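Local coordinates for protein Bug27 (Bordetella pertussis, PDB 2QPQ), which probably binds a small solute in the periplasm as a Venus flytrap receptor of the Bug family, related to receptors of tripartite tricarboxylate transporters, at residues A[150-155]-A[219-224]; A[79-84]-A[291-296]. All blocks are in the same frame, centred on the assembly; numbering follows the deposited sequence.

Contact 1: residues A[150-155]-A[219-224]; sequences NVSAKT and QGVAGY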
ATOM      1  N   ASN A 150       5.945  14.217  -9.439  1.00 22.16           N
ATOM      2  CA  ASN A 150       6.299  14.763 -10.762  1.00 24.12           C
ATOM      3  C   ASN A 150       5.202  15.666 -11.291  1.00 25.16           C
ATOM      4  O   ASN A 150       5.484  16.772 -11.743  1.00 26.06           O
ATOM      5  CB  ASN A 150       6.520  13.674 -11.831  1.00 22.74           C
ATOM      6  CG  ASN A 150       7.934  13.063 -11.827  1.00 22.40           C
ATOM      7  OD1 ASN A 150       8.127  11.992 -12.412  1.00 24.49           O
ATOM      8  ND2 ASN A 150       8.914  13.728 -11.209  1.00 16.98           N
ATOM      9  N   VAL A 151       3.977  15.152 -11.276  1.00 26.25           N
ATOM     10  CA  VAL A 151       2.803  15.865 -11.798  1.00 28.42           C
ATOM     11  C   VAL A 151       2.521  17.116 -10.935  1.00 28.92           C
ATOM     12  O   VAL A 151       2.297  18.194 -11.474  1.00 30.02           O
ATOM     13  CB  VAL A 151       1.565  14.907 -11.900  1.00 29.09           C
ATOM     14  CG1 VAL A 151       0.268  15.658 -12.185  1.00 30.95           C
ATOM     15  CG2 VAL A 151       1.785  13.843 -12.988  1.00 29.20           C
ATOM     16  N   SER A 152       2.592  16.977  -9.607  1.00 29.24           N
ATOM     17  CA  SER A 152       2.225  18.060  -8.685  1.00 29.56           C
ATOM     18  C   SER A 152       3.298  19.121  -8.548  1.00 30.04           C
ATOM     19  O   SER A 152       3.001  20.315  -8.388  1.00 30.88           O
ATOM     20  CB  SER A 152       1.886  17.480  -7.299  1.00 29.88           C
ATOM     21  OG  SER A 152       0.838  16.508  -7.383  1.00 28.56           O
ATOM     22  N   ALA A 153       4.556  18.708  -8.589  1.00 29.96           N
ATOM     23  CA  ALA A 153       5.671  19.631  -8.398  1.00 30.48           C
ATOM     24  C   ALA A 153       6.263  20.057  -9.745  1.00 31.08           C
ATOM     25  O   ALA A 153       7.238  20.828  -9.796  1.00 32.16           O
ATOM     26  CB  ALA A 153       6.709  18.994  -7.557  1.00 30.43           C
ATOM     27  N   LYS A 154       5.678  19.520 -10.816  1.00 30.86           N
ATOM     28  CA  LYS A 154       6.171  19.663 -12.198  1.00 31.57           C
ATOM     29  C   LYS A 154       7.652  19.290 -12.346  1.00 29.73           C
ATOM     30  O   LYS A 154       8.467  20.062 -12.844  1.00 28.69           O
ATOM     31  CB  LYS A 154       5.858  21.063 -12.751  1.00 31.95           C
ATOM     32  CG  LYS A 154       4.352  21.359 -12.752  1.00 33.16           C
ATOM     33  CD  LYS A 154       4.037  22.807 -13.186  1.00 35.57           C
ATOM     34  CE  LYS A 154       4.485  23.862 -12.126  1.00 41.71           C
ATOM     35  NZ  LYS A 154       3.583  25.094 -12.087  1.00 41.49           N
ATOM     36  N   THR A 155       7.994  18.075 -11.914  1.00 28.18           N
ATOM     37  CA  THR A 155       9.360  17.617 -11.998  1.00 26.24           C
ATOM     38  C   THR A 155       9.448  16.448 -12.991  1.00 25.21           C
ATOM     39  O   THR A 155       8.410  15.965 -13.510  1.00 23.18           O
ATOM     40  CB  THR A 155       9.977  17.247 -10.602  1.00 26.41           C
ATOM     41  OG1 THR A 155       9.165  16.272  -9.919  1.00 27.22           O
ATOM     42  CG2 THR A 155      10.120  18.507  -9.709  1.00 28.05           C
ATOM     43  N   GLN A 219       6.339  20.531   2.252  1.00 34.58           N
ATOM     44  CA  GLN A 219       7.586  20.932   1.571  1.00 34.12           C
ATOM     45  C   GLN A 219       7.592  21.644   0.181  1.00 35.08           C
ATOM     46  O   GLN A 219       8.450  21.327  -0.619  1.00 36.04           O
ATOM     47  CB  GLN A 219       8.565  19.714   1.483  1.00 34.01           C
ATOM     48  CG  GLN A 219       8.973  19.125   2.824  1.00 33.45           C
ATOM     49  CD  GLN A 219       9.998  18.010   2.715  1.00 32.84           C
ATOM     50  OE1 GLN A 219       9.653  16.822   2.766  1.00 31.48           O
ATOM     51  NE2 GLN A 219      11.251  18.378   2.583  1.00 29.44           N
ATOM     52  N   GLY A 220       6.694  22.547  -0.214  1.00 35.12           N
ATOM     53  CA  GLY A 220       5.311  22.527  -0.045  1.00 34.54           C
ATOM     54  C   GLY A 220       4.802  22.110  -1.426  1.00 34.04           C
ATOM     55  O   GLY A 220       4.987  22.775  -2.462  1.00 34.29           O
ATOM     56  N   VAL A 221       4.194  20.951  -1.429  1.00 33.27           N
ATOM     57  CA  VAL A 221       3.449  20.461  -2.560  1.00 32.38           C
ATOM     58  C   VAL A 221       2.085  20.299  -1.933  1.00 32.52           C
ATOM     59  O   VAL A 221       1.710  19.222  -1.497  1.00 32.07           O
ATOM     60  CB  VAL A 221       4.027  19.096  -3.030  1.00 31.58           C
ATOM     61  CG1 VAL A 221       3.265  18.579  -4.249  1.00 31.22           C
ATOM     62  CG2 VAL A 221       5.541  19.214  -3.287  1.00 29.75           C
ATOM     63  N   ALA A 222       1.350  21.400  -1.842  1.00 33.88           N
ATOM     64  CA  ALA A 222       0.071  21.404  -1.119  1.00 34.07           C
ATOM     65  C   ALA A 222      -0.930  20.393  -1.668  1.00 33.62           C
ATOM     66  O   ALA A 222      -1.034  20.202  -2.892  1.00 34.63           O
ATOM     67  CB  ALA A 222      -0.541  22.812  -1.131  1.00 33.98           C
ATOM     68  N   GLY A 223      -1.666  19.741  -0.773  1.00 32.74           N
ATOM     69  CA  GLY A 223      -2.663  18.772  -1.212  1.00 32.27           C
ATOM     70  C   GLY A 223      -2.128  17.369  -1.530  1.00 31.52           C
ATOM     71  O   GLY A 223      -2.903  16.440  -1.783  1.00 30.98           O
ATOM     72  N   TYR A 224      -0.808  17.219  -1.515  1.00 30.75           N
ATOM     73  CA  TYR A 224      -0.171  15.914  -1.787  1.00 29.47           C
ATOM     74  C   TYR A 224      -0.411  14.952  -0.625  1.00 29.22           C
ATOM     75  O   TYR A 224      -0.086  15.251   0.509  1.00 28.55           O
ATOM     76  CB  TYR A 224       1.336  16.104  -1.994  1.00 27.84           C
ATOM     77  CG  TYR A 224       2.073  14.826  -2.383  1.00 27.42           C
ATOM     78  CD1 TYR A 224       2.230  13.780  -1.472  1.00 24.11           C
ATOM     79  CD2 TYR A 224       2.594  14.665  -3.667  1.00 26.41           C
ATOM     80  CE1 TYR A 224       2.890  12.575  -1.830  1.00 24.70           C
ATOM     81  CE2 TYR A 224       3.282  13.480  -4.021  1.00 26.81           C
ATOM     82  CZ  TYR A 224       3.416  12.447  -3.110  1.00 26.11           C
ATOM     83  OH  TYR A 224       4.094  11.281  -3.481  1.00 25.67           O
TER

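Contact 2: residues A[79-84]-A[291-296]; sequences PGVFRN and ALTKQI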
ATOM      1  N   PRO A  79      -7.274  -0.822 -11.734  1.00 18.62           N
ATOM      2  CA  PRO A  79      -8.222  -0.557 -12.797  1.00 19.09           C
ATOM      3  C   PRO A  79      -7.697   0.455 -13.830  1.00 20.34           C
ATOM      4  O   PRO A  79      -8.020   0.304 -14.991  1.00 20.15           O
ATOM      5  CB  PRO A  79      -9.477  -0.053 -12.041  1.00 19.08           C
ATOM      6  CG  PRO A  79      -9.323  -0.716 -10.657  1.00 18.72           C
ATOM      7  CD  PRO A  79      -7.875  -0.542 -10.413  1.00 18.30           C
ATOM      8  N   GLY A  80      -6.876   1.430 -13.413  1.00 20.14           N
ATOM      9  CA  GLY A  80      -6.363   2.441 -14.334  1.00 20.99           C
ATOM     10  C   GLY A  80      -5.189   1.968 -15.180  1.00 21.79           C
ATOM     11  O   GLY A  80      -4.950   2.526 -16.248  1.00 23.68           O
ATOM     12  N   VAL A  81      -4.488   0.918 -14.755  1.00 21.57           N
ATOM     13  CA  VAL A  81      -3.222   0.507 -15.381  1.00 21.98           C
ATOM     14  C   VAL A  81      -3.266  -0.846 -16.088  1.00 23.19           C
ATOM     15  O   VAL A  81      -2.286  -1.234 -16.753  1.00 23.42           O
ATOM     16  CB  VAL A  81      -2.022   0.512 -14.375  1.00 22.06           C
ATOM     17  CG1 VAL A  81      -1.790   1.942 -13.805  1.00 20.82           C
ATOM     18  CG2 VAL A  81      -2.210  -0.534 -13.242  1.00 21.28           C
ATOM     19  N   PHE A  82      -4.371  -1.578 -15.922  1.00 23.34           N
ATOM     20  CA  PHE A  82      -4.590  -2.778 -16.690  1.00 24.65           C
ATOM     21  C   PHE A  82      -5.583  -2.505 -17.793  1.00 25.74           C
ATOM     22  O   PHE A  82      -6.607  -1.898 -17.539  1.00 25.71           O
ATOM     23  CB  PHE A  82      -5.009  -3.958 -15.804  1.00 24.37           C
ATOM     24  CG  PHE A  82      -3.867  -4.520 -15.021  1.00 23.08           C
ATOM     25  CD1 PHE A  82      -3.484  -3.928 -13.813  1.00 20.81           C
ATOM     26  CD2 PHE A  82      -3.162  -5.617 -15.507  1.00 21.15           C
ATOM     27  CE1 PHE A  82      -2.406  -4.431 -13.103  1.00 21.04           C
ATOM     28  CE2 PHE A  82      -2.091  -6.137 -14.826  1.00 21.84           C
ATOM     29  CZ  PHE A  82      -1.698  -5.543 -13.603  1.00 22.90           C
ATOM     30  N   ARG A  83      -5.246  -2.940 -19.007  1.00 27.86           N
ATOM     31  CA  ARG A  83      -6.064  -2.675 -20.213  1.00 31.08           C
ATOM     32  C   ARG A  83      -7.423  -3.365 -20.134  1.00 31.73           C
ATOM     33  O   ARG A  83      -8.455  -2.758 -20.457  1.00 33.53           O
ATOM     34  CB  ARG A  83      -5.308  -3.073 -21.498  1.00 31.43           C
ATOM     35  CG  ARG A  83      -3.996  -2.265 -21.711  1.00 31.83           C
ATOM     36  CD  ARG A  83      -3.178  -2.673 -22.981  1.00 32.43           C
ATOM     37  NE  ARG A  83      -1.880  -1.975 -23.005  1.00 36.16           N
ATOM     38  CZ  ARG A  83      -1.713  -0.730 -23.447  1.00 36.58           C
ATOM     39  NH1 ARG A  83      -2.753  -0.052 -23.912  1.00 38.28           N
ATOM     40  NH2 ARG A  83      -0.516  -0.158 -23.411  1.00 38.74           N
ATOM     41  N   ASN A  84      -7.435  -4.606 -19.648  1.00 32.74           N
ATOM     42  CA  ASN A  84      -8.657  -5.419 -19.632  1.00 32.87           C
ATOM     43  C   ASN A  84      -8.830  -6.174 -18.317  1.00 31.93           C
ATOM     44  O   ASN A  84      -8.675  -7.402 -18.265  1.00 32.49           O
ATOM     45  CB  ASN A  84      -8.664  -6.436 -20.777  1.00 34.15           C
ATOM     46  CG  ASN A  84      -8.515  -5.801 -22.150  1.00 37.62           C
ATOM     47  OD1 ASN A  84      -7.442  -5.891 -22.777  1.00 41.00           O
ATOM     48  ND2 ASN A  84      -9.589  -5.182 -22.642  1.00 41.34           N
ATOM     49  N   ALA A 291      -7.284   8.703 -12.606  1.00 20.30           N
ATOM     50  CA  ALA A 291      -7.033  10.048 -13.137  1.00 22.78           C
ATOM     51  C   ALA A 291      -5.520  10.332 -13.300  1.00 22.75           C
ATOM     52  O   ALA A 291      -5.054  10.825 -14.350  1.00 23.81           O
ATOM     53  CB  ALA A 291      -7.682  11.079 -12.233  1.00 22.93           C
ATOM     54  N   LEU A 292      -4.761  10.022 -12.259  1.00 21.82           N
ATOM     55  CA  LEU A 292      -3.312  10.154 -12.274  1.00 22.15           C
ATOM     56  C   LEU A 292      -2.653   9.303 -13.351  1.00 22.26           C
ATOM     57  O   LEU A 292      -1.821   9.802 -14.098  1.00 22.62           O
ATOM     58  CB  LEU A 292      -2.724   9.784 -10.898  1.00 22.48           C
ATOM     59  CG  LEU A 292      -1.187   9.838 -10.771  1.00 23.22           C
ATOM     60  CD1 LEU A 292      -0.639  11.254 -11.068  1.00 24.76           C
ATOM     61  CD2 LEU A 292      -0.786   9.339  -9.382  1.00 23.09           C
ATOM     62  N   THR A 293      -2.981   8.017 -13.416  1.00 22.23           N
ATOM     63  CA  THR A 293      -2.329   7.138 -14.393  1.00 22.80           C
ATOM     64  C   THR A 293      -2.795   7.429 -15.847  1.00 24.48           C
ATOM     65  O   THR A 293      -2.064   7.151 -16.806  1.00 25.31           O
ATOM     66  CB  THR A 293      -2.487   5.641 -14.044  1.00 22.91           C
ATOM     67  OG1 THR A 293      -3.874   5.295 -14.002  1.00 21.45           O
ATOM     68  CG2 THR A 293      -1.858   5.336 -12.717  1.00 20.90           C
ATOM     69  N   LYS A 294      -3.988   7.996 -15.993  1.00 26.20           N
ATOM     70  CA  LYS A 294      -4.411   8.552 -17.292  1.00 28.97           C
ATOM     71  C   LYS A 294      -3.537   9.765 -17.691  1.00 29.40           C
ATOM     72  O   LYS A 294      -3.017   9.785 -18.806  1.00 29.21           O
ATOM     73  CB  LYS A 294      -5.907   8.871 -17.323  1.00 28.90           C
ATOM     74  CG  LYS A 294      -6.551   8.899 -18.718  1.00 31.02           C
ATOM     75  CD  LYS A 294      -8.030   9.309 -18.610  1.00 31.07           C
ATOM     76  CE  LYS A 294      -8.456  10.313 -19.671  1.00 36.86           C
ATOM     77  NZ  LYS A 294      -9.981  10.373 -19.693  1.00 39.11           N
ATOM     78  N   GLN A 295      -3.325  10.719 -16.785  1.00 30.83           N
ATOM     79  CA  GLN A 295      -2.412  11.863 -17.037  1.00 33.21           C
ATOM     80  C   GLN A 295      -1.038  11.420 -17.552  1.00 32.37           C
ATOM     81  O   GLN A 295      -0.544  11.926 -18.570  1.00 33.29           O
ATOM     82  CB  GLN A 295      -2.140  12.665 -15.774  1.00 33.38           C
ATOM     83  CG  GLN A 295      -3.280  13.442 -15.179  1.00 37.22           C
ATOM     84  CD  GLN A 295      -2.857  14.169 -13.890  1.00 37.59           C
ATOM     85  OE1 GLN A 295      -2.050  15.107 -13.936  1.00 42.65           O
ATOM     86  NE2 GLN A 295      -3.393  13.732 -12.745  1.00 39.25           N
ATOM     87  N   ILE A 296      -0.414  10.490 -16.829  1.00 30.82           N
ATOM     88  CA  ILE A 296       0.956  10.078 -17.125  1.00 29.56           C
ATOM     89  C   ILE A 296       1.016   8.965 -18.188  1.00 28.01           C
ATOM     90  O   ILE A 296       2.090   8.567 -18.608  1.00 28.69           O
ATOM     91  CB  ILE A 296       1.734   9.621 -15.817  1.00 29.41           C
ATOM     92  CG1 ILE A 296       1.140   8.335 -15.260  1.00 28.55           C
ATOM     93  CG2 ILE A 296       1.741  10.723 -14.747  1.00 29.51           C
ATOM     94  CD1 ILE A 296       1.958   7.717 -14.142  1.00 29.94           C
TER
HETATM   95  O   HOH W   1      -5.650   5.287 -16.162  1.00 24.57           O

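Contact 1: residues A[150-155]-A[219-224]
A small apolar contact, made by Ser152 and Ala153 against Val221, joins the C-terminal end of helix 141-153 to the loop that runs from strand 196-201 to strand 227-235 in this alpha/beta Venus flytrap fold. It lies towards the periphery, its centre about 20 Å from the centre of the chain, and the two segments together bury 120 Å². The backbones come closest at Ala153 and Val221, whose CA atoms are 6.3 Å apart. Val221 brings one branch to each of the two helix residues. CG1, anti to the backbone N (chi1 -179°), meets Ser152 CB at 3.5 Å, whereas CG2 reaches Ala153 CB more loosely, at 4.4 Å. The isopropyl group thus lies against two successive residues near the end of the helix. Met121 of helix 117-123 also touches Ala153 and Val221, and Leu149 adds a further contact to Val221.

Ser152 offers its methylene carbon here, not its hydroxyl. OG is placed beside its own backbone N (chi1 -57°) and hydrogen-bonds to Leu148 O, one turn back in the helix. Val221 opens a type II beta turn that ends at Tyr224, closed by a bond of 3.2 Å from Tyr224 N to Val221 O. Gly223 takes the third position of the turn with positive phi (83°), the place in a type II turn that favours glycine. After the turn the Tyr224 side chain extends towards helix 141-153, touching Leu148 and Leu149. What passes directly between 150-155 and 219-224 is van der Waals contact through Val221, while a hydrogen bond from Tyr224 OH to Ala145 O ties the same loop to an earlier part of the helix.

Contact 2: residues A[79-84]-A[291-296]
Val81 CG1 lies against the methyl of Thr293, 3.6 Å from Thr293 CG2, and Thr293 CB is close behind at 3.8 Å from Val81 CG1. The two side chains cross at about a right angle. On Thr293, chi1 of 60° sets OG1 between the backbone N and the carbonyl carbon, where it hydrogen-bonds to Phe289 O one turn back and also meets a water, while CG2 faces the valine. The separation of 3.7 Å between Thr293 OG1 and Gly80 O is spanned by that water, which donates to Gly80 O at 2.8 Å and is hydrogen-bonded to Thr293 OG1, also at 2.8 Å. Within the two-lobed Venus flytrap fold of periplasmic binding proteins, this buried contact sets the weakly bonded, kinked end of helix 74-81 against the long C-terminal helix 275-296, with the CA atoms of Gly80 and Thr293 6.2 Å apart. Gly80, with no side chain, lets the backbones approach this closely at the threonine. Gly80 O also accepts a hydrogen bond from Lys299 NZ. The C-terminal tail adds a backbone hydrogen bond between Val300 and Val81, and Leu298 packs on the Val81 side chain.

From the N terminus, the chain first reaches 79-84, at the end of helix 74-81, and 291-296 comes back to it near the C terminus, so contact 2 closes a loop with 206 residues between its segments. Contact 1 is nested inside that loop: 150-155 meets 219-224 with 63 residues between them. Their centres are 20 Å apart, yet the contacts touch through Val151, on helix 141-153. Its CG2 lies 3.6 Å from Ile296 CG2 and 4.0 Å from Leu292 CD1, both on helix 275-296. Helix 141-153 therefore connects the 219-224 loop to the C-terminal helix, which in turn packs on helix 74-81.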